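Local structure of aftrax (Archaeoglobus fulgidus, 3ZC0) at residues Arg123-Leu127 and Arg179-Asp183. The protein binds duplex RNA and probably cleaves it, as a magnesium-binding archaeal relative of the translin–TRAX nuclease C3PO. The protein carries 1 engineered substitution. Sequence-based numbering, arbitrary orientation.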
loop_
_atom_site.group_PDB
_atom_site.type_symbol
_atom_site.label_atom_id
_atom_site.label_comp_id
_atom_site.label_asym_id
_atom_site.label_seq_id
_atom_site.Cartn_x
_atom_site.Cartn_y
_atom_site.Cartn_z
ATOM N N ARG E 123 16.253 19.736 16.443
ATOM C CA ARG E 123 17.242 18.674 16.620
ATOM C C ARG E 123 18.498 18.943 15.789
ATOM O O ARG E 123 19.599 18.997 16.360
ATOM C CB ARG E 123 16.696 17.275 16.329
ATOM C CG ARG E 123 17.815 16.289 16.038
ATOM C CD ARG E 123 17.415 14.841 16.196
ATOM N NE ARG E 123 18.478 13.923 15.764
ATOM C CZ ARG E 123 19.609 13.685 16.436
ATOM N NH1 ARG E 123 19.869 14.315 17.576
ATOM N NH2 ARG E 123 20.498 12.817 15.964
ATOM N N ARG E 124 18.354 19.133 14.472
ATOM C CA ARG E 124 19.554 19.456 13.661
ATOM C C ARG E 124 20.364 20.587 14.269
ATOM O O ARG E 124 21.550 20.423 14.518
ATOM C CB ARG E 124 19.235 19.839 12.219
ATOM C CG ARG E 124 18.423 18.822 11.482
ATOM C CD ARG E 124 18.402 19.138 10.011
ATOM N NE ARG E 124 17.860 18.017 9.257
ATOM C CZ ARG E 124 16.591 17.907 8.890
ATOM N NH1 ARG E 124 15.718 18.862 9.202
ATOM N NH2 ARG E 124 16.203 16.841 8.208
ATOM N N TYR E 125 19.706 21.712 14.531
ATOM C CA TYR E 125 20.365 22.875 15.110
ATOM C C TYR E 125 21.125 22.588 16.412
ATOM O O TYR E 125 22.276 23.001 16.551
ATOM C CB TYR E 125 19.347 23.981 15.335
ATOM C CG TYR E 125 19.938 25.343 15.607
ATOM C CD1 TYR E 125 20.455 26.121 14.576
ATOM C CD2 TYR E 125 19.966 25.858 16.895
ATOM C CE1 TYR E 125 20.988 27.377 14.827
ATOM C CE2 TYR E 125 20.486 27.106 17.151
ATOM C CZ TYR E 125 20.995 27.862 16.116
ATOM O OH TYR E 125 21.502 29.108 16.387
ATOM N N ALA E 126 20.491 21.887 17.354
ATOM C CA ALA E 126 21.140 21.507 18.624
ATOM C C ALA E 126 22.368 20.610 18.422
ATOM O O ALA E 126 23.382 20.717 19.124
ATOM C CB ALA E 126 20.150 20.804 19.515
ATOM N N LEU E 127 22.252 19.705 17.464
ATOM C CA LEU E 127 23.368 18.858 17.078
ATOM C C LEU E 127 24.541 19.674 16.545
ATOM O O LEU E 127 25.691 19.436 16.909
ATOM C CB LEU E 127 22.916 17.901 15.988
ATOM C CG LEU E 127 23.691 16.614 15.927
ATOM C CD1 LEU E 127 23.596 15.986 17.297
ATOM C CD2 LEU E 127 23.048 15.758 14.893
ATOM N N ARG E 179 16.988 11.153 20.915
ATOM C CA ARG E 179 18.230 10.997 20.183
ATOM C C ARG E 179 19.138 12.168 20.572
ATOM O O ARG E 179 20.297 11.981 20.936
ATOM C CB ARG E 179 17.965 10.918 18.667
ATOM C CG ARG E 179 19.076 10.252 17.841
ATOM C CD ARG E 179 18.645 9.970 16.383
ATOM N NE ARG E 179 17.550 9.002 16.275
ATOM C CZ ARG E 179 16.309 9.296 15.882
ATOM N NH1 ARG E 179 15.983 10.545 15.550
ATOM N NH2 ARG E 179 15.385 8.340 15.815
ATOM N N THR E 180 18.575 13.368 20.563
ATOM C CA THR E 180 19.334 14.556 20.895
ATOM C C THR E 180 19.891 14.463 22.321
ATOM O O THR E 180 21.051 14.793 22.556
ATOM C CB THR E 180 18.504 15.846 20.654
ATOM O OG1 THR E 180 17.998 15.831 19.312
ATOM C CG2 THR E 180 19.362 17.101 20.833
ATOM N N LYS E 181 19.081 13.971 23.256
ATOM C CA LYS E 181 19.531 13.825 24.634
ATOM C C LYS E 181 20.746 12.919 24.657
ATOM O O LYS E 181 21.773 13.265 25.252
ATOM C CB LYS E 181 18.414 13.281 25.530
ATOM C CG LYS E 181 17.427 14.344 26.008
ATOM C CD LYS E 181 16.340 13.709 26.833
ATOM C CE LYS E 181 15.591 14.725 27.670
ATOM N NZ LYS E 181 14.733 14.017 28.672
ATOM N N SER E 182 20.629 11.776 23.980
ATOM C CA SER E 182 21.727 10.821 23.874
ATOM C C SER E 182 23.014 11.468 23.334
ATOM O O SER E 182 24.100 11.234 23.868
ATOM C CB SER E 182 21.317 9.630 23.009
ATOM O OG SER E 182 22.457 8.908 22.570
ATOM N N ASP E 183 22.878 12.292 22.296
ATOM C CA ASP E 183 24.013 12.997 21.707
ATOM C C ASP E 183 24.624 13.979 22.697
ATOM O O ASP E 183 25.851 14.072 22.850
ATOM C CB ASP E 183 23.571 13.770 20.465
ATOM C CG ASP E 183 23.204 12.865 19.313
ATOM O OD1 ASP E 183 23.856 11.809 19.158
ATOM O OD2 ASP E 183 22.261 13.205 18.565
#
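Arg123 reaches from helix 108-132 to three residues of helix 166-187, Arg179, Thr180 and Asp183. With CG anti to the backbone N (chi1 160°) and the chain extended as far as NE, its stem runs past Thr180 and delivers the guanidinium beyond it. NH1 donates to Thr180 OG1 at 3.0 Å and to Asp183 OD2 at 2.8 Å, both acceptors lying near the guanidinium plane. NH2 gives the same OD2 a more bent bond of 3.2 Å, so that both terminal nitrogens of this salt bridge converge end-on on one carboxylate oxygen, with the two planes only 19° apart. The other oxygen, OD1, pairs with Arg179 of a second subunit, and Asp183 therefore joins charges within and between chains. Thr180 OG1 is also bonded to Gly176 O, one turn back in its own helix. In this all-helical Translin-family fold the two segments run almost parallel, their axes 10.3 Å apart, a spacing bridged largely by the long arginine. About one turn further along helix 108-132, Ala126 CB meets Thr180 CG2 at 4.0 Å, and Leu127 CD1 lies against the Asp183 carboxylate. Over one guanidinium face of Arg123 lies the aliphatic part of Arg179, whose CG lies 3.5 Å from Arg123 NH2; the Arg179 chain then bends at chi3, and Arg179 NH2 forms a salt bridge with an RNA phosphate. With Arg123 cut back to an alanine, Asp183 OD2 would probably lose its charged mate within the chain, and the Arg179 stem the flat group it packs against.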